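Local coordinates for PcyX_EBK42635 (Marine metagenome, PDB 5OWG), which is a phage-type ferredoxin-dependent bilin reductase that probably carries out a four-electron reduction of biliverdin to phycoerythrobilin, at residues G72-L84 with P89-K101. Sequence-based numbering, arbitrary orientation.
Sequences GLWMAHLCLFPML and PIYGFDIIAGEKK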
loop_
_atom_site.group_PDB
_atom_site.type_symbol
_atom_site.label_atom_id
_atom_site.label_comp_id
_atom_site.label_asym_id
_atom_site.label_seq_id
_atom_site.Cartn_x
_atom_site.Cartn_y
_atom_site.Cartn_z
ATOM N N GLY A 72 7.023 7.692 20.228
ATOM C CA GLY A 72 5.594 7.461 20.101
ATOM C C GLY A 72 5.055 7.869 18.744
ATOM O O GLY A 72 4.568 8.987 18.576
ATOM N N LEU A 73 5.128 6.959 17.779
ATOM C CA LEU A 73 4.733 7.244 16.407
ATOM C C LEU A 73 3.666 6.256 15.940
ATOM O O LEU A 73 3.261 5.340 16.660
ATOM C CB LEU A 73 5.949 7.213 15.473
ATOM C CG LEU A 73 6.981 8.333 15.642
ATOM C CD1 LEU A 73 8.084 8.186 14.606
ATOM C CD2 LEU A 73 6.347 9.716 15.540
ATOM N N TRP A 74 3.218 6.468 14.705
ATOM C CA TRP A 74 2.137 5.696 14.098
ATOM C C TRP A 74 2.203 5.956 12.605
ATOM O O TRP A 74 2.092 7.109 12.177
ATOM C CB TRP A 74 0.770 6.104 14.649
ATOM C CG TRP A 74 -0.343 5.174 14.244
ATOM C CD1 TRP A 74 -0.928 4.218 15.021
ATOM C CD2 TRP A 74 -1.000 5.111 12.968
ATOM N NE1 TRP A 74 -1.906 3.564 14.313
ATOM C CE2 TRP A 74 -1.970 4.092 13.050
ATOM C CE3 TRP A 74 -0.862 5.815 11.766
ATOM C CZ2 TRP A 74 -2.799 3.760 11.980
ATOM C CZ3 TRP A 74 -1.685 5.481 10.702
ATOM C CH2 TRP A 74 -2.641 4.464 10.817
ATOM N N MET A 75 2.385 4.901 11.819
ATOM C CA MET A 75 2.504 5.046 10.380
ATOM C C MET A 75 1.672 3.968 9.708
ATOM O O MET A 75 1.286 2.972 10.324
ATOM C CB MET A 75 3.972 4.965 9.930
ATOM C CG MET A 75 4.492 3.562 9.626
ATOM S SD MET A 75 4.018 2.887 8.015
ATOM C CE MET A 75 4.696 4.102 6.889
ATOM N N ALA A 76 1.395 4.183 8.426
ATOM C CA ALA A 76 0.659 3.210 7.641
ATOM C C ALA A 76 1.108 3.303 6.193
ATOM O O ALA A 76 1.462 4.378 5.700
ATOM C CB ALA A 76 -0.855 3.423 7.746
ATOM N N HIS A 77 1.096 2.156 5.521
ATOM C CA HIS A 77 1.454 2.059 4.115
ATOM C C HIS A 77 0.431 1.174 3.426
ATOM O O HIS A 77 0.069 0.114 3.946
ATOM C CB HIS A 77 2.870 1.493 3.944
ATOM C CG HIS A 77 3.178 1.029 2.556
ATOM N ND1 HIS A 77 3.704 1.863 1.593
ATOM C CD2 HIS A 77 3.044 -0.185 1.970
ATOM C CE1 HIS A 77 3.876 1.184 0.472
ATOM N NE2 HIS A 77 3.484 -0.060 0.674
ATOM N N LEU A 78 -0.045 1.618 2.266
ATOM C CA LEU A 78 -1.075 0.898 1.526
ATOM C C LEU A 78 -0.762 1.001 0.043
ATOM O O LEU A 78 -0.650 2.108 -0.493
ATOM C CB LEU A 78 -2.469 1.457 1.832
ATOM C CG LEU A 78 -3.648 0.763 1.144
ATOM C CD1 LEU A 78 -3.792 -0.683 1.601
ATOM C CD2 LEU A 78 -4.935 1.525 1.403
ATOM N N CYS A 79 -0.627 -0.149 -0.613
ATOM C CA CYS A 79 -0.270 -0.200 -2.021
ATOM C C CYS A 79 -1.085 -1.285 -2.706
ATOM O O CYS A 79 -1.349 -2.342 -2.127
ATOM C CB CYS A 79 1.223 -0.482 -2.219
ATOM S SG CYS A 79 1.763 -0.297 -3.919
ATOM N N LEU A 80 -1.478 -1.014 -3.950
ATOM C CA LEU A 80 -2.251 -1.955 -4.754
ATOM C C LEU A 80 -1.608 -2.091 -6.126
ATOM O O LEU A 80 -1.466 -1.099 -6.849
ATOM C CB LEU A 80 -3.706 -1.500 -4.903
ATOM C CG LEU A 80 -4.722 -2.008 -3.877
ATOM C CD1 LEU A 80 -4.539 -1.332 -2.527
ATOM C CD2 LEU A 80 -6.145 -1.811 -4.387
ATOM N N PHE A 81 -1.228 -3.323 -6.486
ATOM C CA PHE A 81 -0.742 -3.634 -7.826
ATOM C C PHE A 81 -1.835 -4.335 -8.622
ATOM O O PHE A 81 -2.401 -5.323 -8.133
ATOM C CB PHE A 81 0.490 -4.533 -7.759
ATOM C CG PHE A 81 1.755 -3.818 -7.374
ATOM C CD1 PHE A 81 2.480 -3.109 -8.318
ATOM C CD2 PHE A 81 2.233 -3.877 -6.077
ATOM C CE1 PHE A 81 3.649 -2.459 -7.971
ATOM C CE2 PHE A 81 3.403 -3.230 -5.724
ATOM C CZ PHE A 81 4.111 -2.520 -6.672
ATOM N N PRO A 82 -2.171 -3.887 -9.832
ATOM C CA PRO A 82 -3.155 -4.620 -10.639
ATOM C C PRO A 82 -2.570 -5.912 -11.196
ATOM O O PRO A 82 -1.375 -6.192 -11.086
ATOM C CB PRO A 82 -3.506 -3.635 -11.757
ATOM C CG PRO A 82 -2.318 -2.745 -11.861
ATOM C CD PRO A 82 -1.785 -2.613 -10.466
ATOM N N MET A 83 -3.444 -6.710 -11.808
ATOM C CA MET A 83 -3.034 -7.985 -12.379
ATOM C C MET A 83 -2.219 -7.756 -13.654
ATOM O O MET A 83 -2.163 -6.652 -14.206
ATOM C CB MET A 83 -4.261 -8.862 -12.651
ATOM C CG MET A 83 -3.974 -10.348 -12.867
ATOM S SD MET A 83 -3.046 -11.107 -11.519
ATOM C CE MET A 83 -4.217 -10.949 -10.176
ATOM N N LEU A 84 -1.587 -8.833 -14.129
ATOM C CA LEU A 84 -0.482 -8.744 -15.077
ATOM C C LEU A 84 -0.897 -8.502 -16.527
ATOM O O LEU A 84 -0.018 -8.222 -17.348
ATOM C CB LEU A 84 0.361 -10.020 -14.991
ATOM C CG LEU A 84 0.978 -10.294 -13.614
ATOM C CD1 LEU A 84 1.706 -11.629 -13.605
ATOM C CD2 LEU A 84 1.924 -9.176 -13.188
ATOM N N PRO A 89 -2.578 2.188 -13.239
ATOM C CA PRO A 89 -1.611 2.756 -12.292
ATOM C C PRO A 89 -1.494 1.937 -11.015
ATOM O O PRO A 89 -1.991 0.809 -10.939
ATOM C CB PRO A 89 -2.177 4.155 -12.017
ATOM C CG PRO A 89 -3.639 4.019 -12.248
ATOM C CD PRO A 89 -3.799 3.006 -13.346
ATOM N N ILE A 90 -0.834 2.503 -10.009
ATOM C CA ILE A 90 -0.634 1.855 -8.720
ATOM C C ILE A 90 -1.165 2.794 -7.647
ATOM O O ILE A 90 -0.616 3.884 -7.439
ATOM C CB ILE A 90 0.845 1.517 -8.472
ATOM C CG1 ILE A 90 1.335 0.474 -9.480
ATOM C CG2 ILE A 90 1.060 1.008 -7.046
ATOM C CD1 ILE A 90 2.842 0.449 -9.638
ATOM N N TYR A 91 -2.235 2.383 -6.971
ATOM C CA TYR A 91 -2.669 3.084 -5.770
ATOM C C TYR A 91 -1.567 3.016 -4.725
ATOM O O TYR A 91 -1.051 1.937 -4.420
ATOM C CB TYR A 91 -3.955 2.463 -5.223
ATOM C CG TYR A 91 -4.492 3.111 -3.961
ATOM C CD1 TYR A 91 -3.962 2.802 -2.712
ATOM C CD2 TYR A 91 -5.545 4.014 -4.017
ATOM C CE1 TYR A 91 -4.457 3.387 -1.559
ATOM C CE2 TYR A 91 -6.047 4.603 -2.871
ATOM C CZ TYR A 91 -5.500 4.285 -1.645
ATOM O OH TYR A 91 -5.998 4.868 -0.502
ATOM N N GLY A 92 -1.201 4.170 -4.184
ATOM C CA GLY A 92 -0.207 4.227 -3.137
ATOM C C GLY A 92 -0.572 5.289 -2.127
ATOM O O GLY A 92 -0.820 6.436 -2.499
ATOM N N PHE A 93 -0.639 4.914 -0.853
ATOM C CA PHE A 93 -0.942 5.849 0.222
ATOM C C PHE A 93 0.036 5.596 1.356
ATOM O O PHE A 93 0.132 4.469 1.855
ATOM C CB PHE A 93 -2.384 5.696 0.713
ATOM C CG PHE A 93 -2.766 6.677 1.788
ATOM C CD1 PHE A 93 -3.170 7.962 1.466
ATOM C CD2 PHE A 93 -2.718 6.313 3.122
ATOM C CE1 PHE A 93 -3.520 8.864 2.454
ATOM C CE2 PHE A 93 -3.069 7.212 4.115
ATOM C CZ PHE A 93 -3.471 8.488 3.779
ATOM N N ASP A 94 0.762 6.636 1.752
ATOM C CA ASP A 94 1.751 6.544 2.819
ATOM C C ASP A 94 1.578 7.744 3.733
ATOM O O ASP A 94 1.650 8.891 3.278
ATOM C CB ASP A 94 3.173 6.487 2.255
ATOM C CG ASP A 94 3.438 5.217 1.470
ATOM O OD1 ASP A 94 3.230 4.121 2.030
ATOM O OD2 ASP A 94 3.845 5.316 0.294
ATOM N N ILE A 95 1.345 7.479 5.015
ATOM C CA ILE A 95 1.161 8.519 6.018
ATOM C C ILE A 95 2.020 8.175 7.226
ATOM O O ILE A 95 1.937 7.062 7.758
ATOM C CB ILE A 95 -0.324 8.673 6.418
ATOM C CG1 ILE A 95 -0.554 10.018 7.106
ATOM C CG2 ILE A 95 -0.792 7.522 7.308
ATOM C CD1 ILE A 95 -0.766 11.145 6.133
ATOM N N ILE A 96 2.869 9.114 7.632
ATOM C CA ILE A 96 3.595 9.039 8.894
ATOM C C ILE A 96 3.262 10.293 9.688
ATOM O O ILE A 96 3.441 11.412 9.196
ATOM C CB ILE A 96 5.116 8.908 8.688
ATOM C CG1 ILE A 96 5.862 9.029 10.025
ATOM C CG2 ILE A 96 5.620 9.967 7.717
ATOM C CD1 ILE A 96 5.446 8.010 11.070
ATOM N N ALA A 97 2.778 10.102 10.912
ATOM C CA ALA A 97 2.372 11.217 11.752
ATOM C C ALA A 97 2.752 10.937 13.194
ATOM O O ALA A 97 3.411 11.752 13.845
ATOM C CB ALA A 97 0.864 11.455 11.646
ATOM N N GLY A 98 2.349 9.775 13.690
ATOM C CA GLY A 98 2.491 9.480 15.096
ATOM C C GLY A 98 1.417 10.152 15.915
ATOM O O GLY A 98 0.242 9.785 15.835
ATOM N N GLU A 99 1.811 11.152 16.691
ATOM C CA GLU A 99 0.896 11.864 17.564
ATOM C C GLU A 99 1.132 13.358 17.422
ATOM O O GLU A 99 2.280 13.806 17.343
ATOM C CB GLU A 99 1.086 11.429 19.020
ATOM C CG GLU A 99 0.927 9.933 19.227
ATOM C CD GLU A 99 -0.501 9.472 19.018
ATOM O OE1 GLU A 99 -1.317 9.622 19.951
ATOM O OE2 GLU A 99 -0.814 8.967 17.921
ATOM N N LYS A 100 0.043 14.121 17.373
ATOM C CA LYS A 100 0.019 15.575 17.453
ATOM C C LYS A 100 0.403 16.239 16.128
ATOM O O LYS A 100 0.159 17.436 15.971
ATOM C CB LYS A 100 0.921 16.116 18.589
ATOM C CG LYS A 100 1.763 17.367 18.330
ATOM C CD LYS A 100 0.972 18.643 18.554
ATOM C CE LYS A 100 1.865 19.866 18.448
ATOM N NZ LYS A 100 2.227 20.186 17.040
ATOM N N LYS A 101 0.963 15.514 15.162
ATOM C CA LYS A 101 1.491 16.154 13.965
ATOM C C LYS A 101 1.643 15.124 12.855
ATOM O O LYS A 101 2.077 13.997 13.101
ATOM C CB LYS A 101 2.837 16.828 14.271
ATOM C CG LYS A 101 3.649 17.266 13.059
ATOM C CD LYS A 101 2.937 18.322 12.232
ATOM C CE LYS A 101 3.748 18.682 10.996
ATOM N NZ LYS A 101 5.117 19.163 11.339
#
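The imidazole of His77 and the carboxylate of Asp94 lie side by side and nearly coplanar, their planes 14° apart, with OD1 meeting the ring at its ND1 edge. The modelled ND1–OD1 separation of 2.3 Å is too short to be taken at face value at 2.2 Å resolution; the hydrogen bond is also bent. Asp94 reaches across because CG is anti to its carbonyl carbon (chi1 -66°), swinging the carboxylate toward the neighbouring strand. On the same face of the sheet, Ile90 lays CG2 over one face of the Phe81 ring while its CD1 comes to 3.4 Å from Phe81 CE1; CG2 also meets Cys79 SG at 3.5 Å. Further along, Ile96 CD1 presses on Met75 CB.

The other face carries Trp74, whose edge receives Ile95 CG2 near the ring plane (4.1 Å to CZ3), and Tyr91, against whose CE1 Leu78 packs its CD2. Tyr91 OH bonds Ala169 O, and helix 14-28 covers Trp74, Ala76 and Leu78.

Strands 73-82 and 90-96 form an antiparallel hairpin within the six-stranded sheet, between strands 57-67 and 104-110. Ala76–Ile95 and Leu78–Phe93 are hydrogen-bonded pairs, the latter with Phe93 N to Leu78 O at 2.8 Å; His77–Asp94 is a non-hydrogen-bonded pair, which brings its side chains together. Just past the end of strand 90-96, Trp74 O accepts Gly98 N at 3.1 Å in its carbonyl plane and, weakly, Ala97 N.

A central sheet flanked by helices is the family fold, and in relatives an aspartate and a histidine of the sheet line the bilin pocket. By analogy, His77 and Asp94 may face the substrate; a hydrogen bond of more usual length would couple the two groups and probably limit rotation of the imidazole.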